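Local coordinates for heat shock protein, putative (Plasmodium falciparum, PDB 1Y6Z) that is the middle domain of an Hsp90-family protein that probably works as an ATP-dependent chaperone, binding unfolded proteins and helping them to fold, at residues B[176-181]-B[241-246]; B[232-235]-B[239-242]. One frame throughout, in Å; residues are numbered along the deposited sequence.

Contact 1. Residues B[176-181]-B[241-246]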
ATOM      1  N   VAL B 176       2.040 -12.127  -7.279  1.00 22.78           N
ATOM      2  CA  VAL B 176       2.062 -13.501  -7.829  1.00 23.37           C
ATOM      3  C   VAL B 176       2.852 -13.446  -9.180  1.00 23.96           C
ATOM      4  O   VAL B 176       2.902 -12.385  -9.801  1.00 22.28           O
ATOM      5  CB  VAL B 176       0.629 -14.098  -8.002  1.00 22.93           C
ATOM      6  CG1 VAL B 176      -0.193 -14.166  -6.703  1.00 23.05           C
ATOM      7  CG2 VAL B 176      -0.171 -13.319  -9.028  1.00 25.53           C
ATOM      8  N   GLU B 177       3.510 -14.566  -9.561  1.00 23.65           N
ATOM      9  CA  GLU B 177       4.330 -14.642 -10.769  1.00 25.79           C
ATOM     10  C   GLU B 177       4.041 -15.929 -11.546  1.00 26.02           C
ATOM     11  O   GLU B 177       3.710 -16.973 -10.938  1.00 25.04           O
ATOM     12  CB  GLU B 177       5.820 -14.480 -10.409  1.00 24.41           C
ATOM     13  CG  GLU B 177       6.175 -13.094  -9.846  1.00 25.13           C
ATOM     14  CD  GLU B 177       7.663 -12.900  -9.609  1.00 28.74           C
ATOM     15  OE1 GLU B 177       8.464 -13.776 -10.021  1.00 29.26           O
ATOM     16  OE2 GLU B 177       8.001 -11.857  -9.010  1.00 29.45           O
ATOM     17  N   PHE B 178       4.130 -15.836 -12.884  1.00 27.45           N
ATOM     18  CA  PHE B 178       3.836 -16.965 -13.789  1.00 28.58           C
ATOM     19  C   PHE B 178       4.827 -16.952 -14.915  1.00 28.65           C
ATOM     20  O   PHE B 178       5.337 -15.896 -15.310  1.00 27.93           O
ATOM     21  CB  PHE B 178       2.431 -16.885 -14.434  1.00 29.12           C
ATOM     22  CG  PHE B 178       1.332 -16.734 -13.449  1.00 30.14           C
ATOM     23  CD1 PHE B 178       0.907 -15.471 -13.045  1.00 29.26           C
ATOM     24  CD2 PHE B 178       0.735 -17.851 -12.877  1.00 31.67           C
ATOM     25  CE1 PHE B 178      -0.096 -15.313 -12.115  1.00 29.16           C
ATOM     26  CE2 PHE B 178      -0.303 -17.708 -11.932  1.00 33.31           C
ATOM     27  CZ  PHE B 178      -0.715 -16.424 -11.545  1.00 30.34           C
ATOM     28  N   TYR B 179       5.112 -18.151 -15.411  1.00 31.01           N
ATOM     29  CA  TYR B 179       5.928 -18.293 -16.603  1.00 32.36           C
ATOM     30  C   TYR B 179       5.081 -17.774 -17.747  1.00 32.02           C
ATOM     31  O   TYR B 179       3.867 -17.861 -17.686  1.00 30.30           O
ATOM     32  CB  TYR B 179       6.281 -19.776 -16.813  1.00 33.80           C
ATOM     33  CG  TYR B 179       7.423 -20.233 -15.930  1.00 36.19           C
ATOM     34  CD1 TYR B 179       7.230 -21.168 -14.906  1.00 41.10           C
ATOM     35  CD2 TYR B 179       8.672 -19.656 -16.064  1.00 38.04           C
ATOM     36  CE1 TYR B 179       8.311 -21.562 -14.078  1.00 40.23           C
ATOM     37  CE2 TYR B 179       9.745 -20.034 -15.259  1.00 41.76           C
ATOM     38  CZ  TYR B 179       9.566 -20.982 -14.273  1.00 41.32           C
ATOM     39  OH  TYR B 179      10.665 -21.318 -13.478  1.00 40.60           O
ATOM     40  N   SER B 180       5.729 -17.263 -18.796  1.00 33.28           N
ATOM     41  CA  SER B 180       5.000 -16.850 -19.983  1.00 33.84           C
ATOM     42  C   SER B 180       5.794 -17.295 -21.207  1.00 35.61           C
ATOM     43  O   SER B 180       6.870 -17.890 -21.048  1.00 35.27           O
ATOM     44  CB  SER B 180       4.823 -15.346 -20.001  1.00 33.08           C
ATOM     45  OG  SER B 180       6.063 -14.718 -20.231  1.00 31.90           O
ATOM     46  N   ILE B 181       5.290 -16.980 -22.408  1.00 37.63           N
ATOM     47  CA  ILE B 181       6.072 -17.207 -23.648  1.00 38.36           C
ATOM     48  C   ILE B 181       7.376 -16.396 -23.643  1.00 39.16           C
ATOM     49  O   ILE B 181       8.437 -16.928 -23.959  1.00 39.83           O
ATOM     50  CB  ILE B 181       5.251 -16.880 -24.934  1.00 38.99           C
ATOM     51  CG1 ILE B 181       3.904 -17.660 -24.954  1.00 39.10           C
ATOM     52  CG2 ILE B 181       6.121 -17.105 -26.197  1.00 38.72           C
ATOM     53  CD1 ILE B 181       2.882 -17.275 -26.118  1.00 38.34           C
ATOM     54  N   PHE B 241      -7.292 -21.300 -10.901  1.00 38.87           N
ATOM     55  CA  PHE B 241      -8.263 -20.511 -10.122  1.00 39.43           C
ATOM     56  C   PHE B 241      -7.799 -19.095  -9.874  1.00 37.06           C
ATOM     57  O   PHE B 241      -8.634 -18.203  -9.702  1.00 37.58           O
ATOM     58  CB  PHE B 241      -8.596 -21.130  -8.770  1.00 41.35           C
ATOM     59  CG  PHE B 241      -9.532 -22.294  -8.860  1.00 46.52           C
ATOM     60  CD1 PHE B 241     -10.863 -22.107  -9.251  1.00 50.52           C
ATOM     61  CD2 PHE B 241      -9.082 -23.582  -8.566  1.00 52.49           C
ATOM     62  CE1 PHE B 241     -11.746 -23.191  -9.362  1.00 52.84           C
ATOM     63  CE2 PHE B 241      -9.959 -24.683  -8.658  1.00 53.01           C
ATOM     64  CZ  PHE B 241     -11.299 -24.482  -9.061  1.00 49.39           C
ATOM     65  N   CYS B 242      -6.489 -18.905  -9.773  1.00 35.53           N
ATOM     66  CA  CYS B 242      -5.958 -17.571  -9.505  1.00 34.70           C
ATOM     67  C   CYS B 242      -6.275 -16.690 -10.707  1.00 34.93           C
ATOM     68  O   CYS B 242      -6.907 -15.628 -10.599  1.00 33.14           O
ATOM     69  CB  CYS B 242      -4.448 -17.609  -9.280  1.00 35.19           C
ATOM     70  SG  CYS B 242      -3.676 -15.928  -9.094  1.00 32.48           S
ATOM     71  N   LEU B 243      -5.811 -17.168 -11.850  1.00 36.13           N
ATOM     72  CA  LEU B 243      -6.012 -16.438 -13.123  1.00 38.02           C
ATOM     73  C   LEU B 243      -7.481 -16.196 -13.460  1.00 39.17           C
ATOM     74  O   LEU B 243      -7.823 -15.091 -13.811  1.00 41.22           O
ATOM     75  CB  LEU B 243      -5.234 -17.083 -14.265  1.00 36.80           C
ATOM     76  CG  LEU B 243      -3.755 -16.782 -14.055  1.00 34.55           C
ATOM     77  CD1 LEU B 243      -2.825 -17.716 -14.821  1.00 31.86           C
ATOM     78  CD2 LEU B 243      -3.530 -15.326 -14.445  1.00 30.64           C
ATOM     79  N   SER B 244      -8.346 -17.183 -13.255  1.00 41.34           N
ATOM     80  CA  SER B 244      -9.802 -16.999 -13.465  1.00 42.43           C
ATOM     81  C   SER B 244     -10.495 -16.008 -12.525  1.00 43.66           C
ATOM     82  O   SER B 244     -11.537 -15.434 -12.856  1.00 43.71           O
ATOM     83  CB  SER B 244     -10.512 -18.345 -13.361  1.00 43.18           C
ATOM     84  OG  SER B 244     -11.662 -18.169 -12.530  1.00 44.83           O
ATOM     85  N   SER B 245      -9.955 -15.811 -11.319  1.00 42.95           N
ATOM     86  CA  SER B 245     -10.518 -14.782 -10.435  1.00 43.45           C
ATOM     87  C   SER B 245     -10.199 -13.363 -10.899  1.00 43.12           C
ATOM     88  O   SER B 245     -10.925 -12.424 -10.597  1.00 43.49           O
ATOM     89  CB  SER B 245      -9.991 -14.957  -9.004  1.00 44.00           C
ATOM     90  OG  SER B 245     -10.384 -16.217  -8.523  1.00 44.43           O
ATOM     91  N   LEU B 246      -9.084 -13.205 -11.602  1.00 42.88           N
ATOM     92  CA  LEU B 246      -8.745 -11.911 -12.170  1.00 43.25           C
ATOM     93  C   LEU B 246      -9.640 -11.690 -13.380  1.00 44.61           C
ATOM     94  O   LEU B 246      -9.974 -10.552 -13.710  1.00 45.32           O
ATOM     95  CB  LEU B 246      -7.274 -11.877 -12.547  1.00 43.17           C
ATOM     96  CG  LEU B 246      -6.340 -11.985 -11.325  1.00 39.67           C
ATOM     97  CD1 LEU B 246      -4.924 -12.162 -11.783  1.00 36.55           C
ATOM     98  CD2 LEU B 246      -6.484 -10.789 -10.424  1.00 38.15           C
TER

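Contact 2. Residues B[232-235]-B[239-242]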
ATOM      1  N   LEU B 232       0.610 -15.678 -20.423  1.00 29.88           N
ATOM      2  CA  LEU B 232       1.053 -16.369 -19.201  1.00 29.18           C
ATOM      3  C   LEU B 232       0.620 -17.819 -19.214  1.00 30.98           C
ATOM      4  O   LEU B 232      -0.414 -18.151 -19.794  1.00 30.82           O
ATOM      5  CB  LEU B 232       0.397 -15.738 -17.975  1.00 27.90           C
ATOM      6  CG  LEU B 232       0.494 -14.221 -17.934  1.00 27.09           C
ATOM      7  CD1 LEU B 232      -0.573 -13.718 -16.905  1.00 27.82           C
ATOM      8  CD2 LEU B 232       1.943 -13.886 -17.619  1.00 26.40           C
ATOM      9  N   PHE B 233       1.371 -18.660 -18.514  1.00 32.73           N
ATOM     10  CA  PHE B 233       1.001 -20.069 -18.385  1.00 35.30           C
ATOM     11  C   PHE B 233       0.356 -20.414 -17.031  1.00 37.11           C
ATOM     12  O   PHE B 233       0.912 -20.108 -15.971  1.00 37.06           O
ATOM     13  CB  PHE B 233       2.245 -20.939 -18.583  1.00 36.05           C
ATOM     14  CG  PHE B 233       2.948 -20.749 -19.920  1.00 37.99           C
ATOM     15  CD1 PHE B 233       4.323 -20.929 -20.015  1.00 38.55           C
ATOM     16  CD2 PHE B 233       2.237 -20.394 -21.072  1.00 40.91           C
ATOM     17  CE1 PHE B 233       4.987 -20.763 -21.251  1.00 41.27           C
ATOM     18  CE2 PHE B 233       2.894 -20.212 -22.315  1.00 39.65           C
ATOM     19  CZ  PHE B 233       4.244 -20.391 -22.400  1.00 39.54           C
ATOM     20  N   SER B 234      -0.821 -21.034 -17.091  1.00 39.62           N
ATOM     21  CA  SER B 234      -1.445 -21.709 -15.956  1.00 41.91           C
ATOM     22  C   SER B 234      -1.038 -23.207 -15.972  1.00 43.35           C
ATOM     23  O   SER B 234      -1.232 -23.933 -16.954  1.00 43.57           O
ATOM     24  CB  SER B 234      -2.960 -21.495 -15.971  1.00 41.74           C
ATOM     25  OG  SER B 234      -3.635 -22.344 -15.055  1.00 42.62           O
ATOM     26  N   LEU B 235      -0.394 -23.650 -14.904  1.00 44.42           N
ATOM     27  CA  LEU B 235       0.082 -25.020 -14.852  1.00 44.98           C
ATOM     28  C   LEU B 235      -0.593 -25.810 -13.722  1.00 44.53           C
ATOM     29  O   LEU B 235      -0.396 -27.010 -13.598  1.00 45.40           O
ATOM     30  CB  LEU B 235       1.603 -25.053 -14.767  1.00 43.70           C
ATOM     31  CG  LEU B 235       2.432 -24.187 -15.742  1.00 45.63           C
ATOM     32  CD1 LEU B 235       3.902 -24.240 -15.418  1.00 43.94           C
ATOM     33  CD2 LEU B 235       2.234 -24.521 -17.238  1.00 45.20           C
ATOM     34  N   ASP B 239      -2.893 -22.019 -10.124  1.00 37.60           N
ATOM     35  CA  ASP B 239      -2.606 -21.041 -11.204  1.00 38.17           C
ATOM     36  C   ASP B 239      -3.936 -20.719 -11.887  1.00 38.26           C
ATOM     37  O   ASP B 239      -4.326 -19.547 -12.065  1.00 38.67           O
ATOM     38  CB  ASP B 239      -1.620 -21.551 -12.259  1.00 36.17           C
ATOM     39  CG  ASP B 239      -0.204 -21.672 -11.770  1.00 38.28           C
ATOM     40  OD1 ASP B 239       0.110 -21.295 -10.601  1.00 41.86           O
ATOM     41  OD2 ASP B 239       0.661 -22.141 -12.557  1.00 35.31           O
ATOM     42  N   GLU B 240      -4.655 -21.786 -12.230  1.00 39.36           N
ATOM     43  CA  GLU B 240      -5.932 -21.706 -12.926  1.00 39.50           C
ATOM     44  C   GLU B 240      -7.038 -20.962 -12.173  1.00 38.87           C
ATOM     45  O   GLU B 240      -7.637 -20.056 -12.732  1.00 38.12           O
ATOM     46  CB  GLU B 240      -6.363 -23.115 -13.386  1.00 40.64           C
ATOM     47  CG  GLU B 240      -7.452 -23.147 -14.448  1.00 44.40           C
ATOM     48  CD  GLU B 240      -6.970 -22.664 -15.806  1.00 52.62           C
ATOM     49  OE1 GLU B 240      -7.660 -21.790 -16.395  1.00 52.92           O
ATOM     50  OE2 GLU B 240      -5.905 -23.158 -16.281  1.00 54.81           O
ATOM     51  N   PHE B 241      -7.292 -21.300 -10.901  1.00 38.87           N
ATOM     52  CA  PHE B 241      -8.263 -20.511 -10.122  1.00 39.43           C
ATOM     53  C   PHE B 241      -7.799 -19.095  -9.874  1.00 37.06           C
ATOM     54  O   PHE B 241      -8.634 -18.203  -9.702  1.00 37.58           O
ATOM     55  CB  PHE B 241      -8.596 -21.130  -8.770  1.00 41.35           C
ATOM     56  CG  PHE B 241      -9.532 -22.294  -8.860  1.00 46.52           C
ATOM     57  CD1 PHE B 241     -10.863 -22.107  -9.251  1.00 50.52           C
ATOM     58  CD2 PHE B 241      -9.082 -23.582  -8.566  1.00 52.49           C
ATOM     59  CE1 PHE B 241     -11.746 -23.191  -9.362  1.00 52.84           C
ATOM     60  CE2 PHE B 241      -9.959 -24.683  -8.658  1.00 53.01           C
ATOM     61  CZ  PHE B 241     -11.299 -24.482  -9.061  1.00 49.39           C
ATOM     62  N   CYS B 242      -6.489 -18.905  -9.773  1.00 35.53           N
ATOM     63  CA  CYS B 242      -5.958 -17.571  -9.505  1.00 34.70           C
ATOM     64  C   CYS B 242      -6.275 -16.690 -10.707  1.00 34.93           C
ATOM     65  O   CYS B 242      -6.907 -15.628 -10.599  1.00 33.14           O
ATOM     66  CB  CYS B 242      -4.448 -17.609  -9.280  1.00 35.19           C
ATOM     67  SG  CYS B 242      -3.676 -15.928  -9.094  1.00 32.48           S
TER
HETATM   68  O   HOH W   1      -4.147 -24.995 -15.776  1.00 53.27           O

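Contact 1. Residues B[176-181]-B[241-246]
Segment 176-181 passes beside helix 237-249 with its backbone held well off: Phe178 CA and Leu243 CA lie 9.9 Å apart, so side chains alone bridge the gap. A short, weakly bonded extended segment thus packs on a helix in the smaller alpha/beta part of an Hsp90 middle domain, where the helix follows directly on strand 231-234 of a three-stranded parallel sheet. With CG anti to the carbonyl carbon (chi1 -54°), the Phe178 ring is carried out to meet Leu243, whose side chain comes from the opposite direction. Leu243 CD1 lies over one face in a CH-pi contact, 4.1 Å from the Phe178 ring centroid and set off toward the rim, where it comes within 3.8 Å of Phe178 CE2. On the same side of the ring, Leu243 CD2 lies nearest Phe178 CE1, at the far rim from CD1. Val176, Phe178, Cys242 and Leu243 are all buried, with Lys159 and Val162 of helix 145-164 against Phe178 and Val176. Cys242 makes a sulfur-aromatic contact at the edge: its SG lies almost in the ring plane, 3.9 Å from Phe178 CZ, with Val176 CG2 more loosely placed 4.4 Å from the same sulfur.

Contact 2. Residues B[232-235]-B[239-242]
Glu240 OE2 is gripped by three groups: the hydroxyl of Ser234, a water and Ser208 OG at the end of strand 204-208. Ser234 OG donates to Glu240 OE2 over 2.7 Å, coming from above the carboxylate, 60° out of its plane. Glu240 can present this oxygen because its chain bends at chi2 (70°), folding the carboxylate back over the hydroxyl; Glu240 CB is itself only 3.3 Å from Ser234 OG. The water donates to Glu240 OE2 at 2.6 Å and, weakly, to the backbone O of Ser234, so a solvent molecule joins the carboxylate to the strand as well. The other oxygen, Glu240 OE1, shares a weak hydrogen bond with Tyr206 OH. With several hydrogen-bond partners on one oxygen, Glu240 is probably ionised. The setting is a tight beta-alpha connection: strand 231-234, an outer strand of the parallel sheet, ends and the chain turns within a few residues into helix 237-249. Asp239, in the first turn of that helix, reaches back across the turn to the strand end. Leu235 N donates to Asp239 OD2 over 3.0 Å at an N-H...O angle of 161°, and the acceptor uses its anti lone pair, directed away from OD1. OD1 forms a salt bridge with Lys159 of helix 145-164, and the two bonds together probably hold the carboxylate's rotation. The Asp239 side chain passes obliquely beside that of Leu235, with Leu235 CB 3.8 Å from OD2. Between the two acids, Ser234 OG also lies 3.5 Å from Asp239 CB.

Both contacts use helix 237-249 and lie close together, their centres about 4 Å apart, yet their chemistry differs. Contact 1 is wholly buried and apolar, joining the helix to a segment distant in sequence. Contact 2 is local and polar, tying the beginning of the same helix to the strand just before it; it is largely buried, but partly exposed Leu235 and Glu240 and a bound water bring it nearer the surface. Segments 176-181 and 232-235 also meet directly, through a probable hydrogen bond between Tyr179 O and Phe233 N (2.7 Å). Lys159 of helix 145-164 serves both contacts, packing against Phe178 in one and pairing with Asp239 in the other.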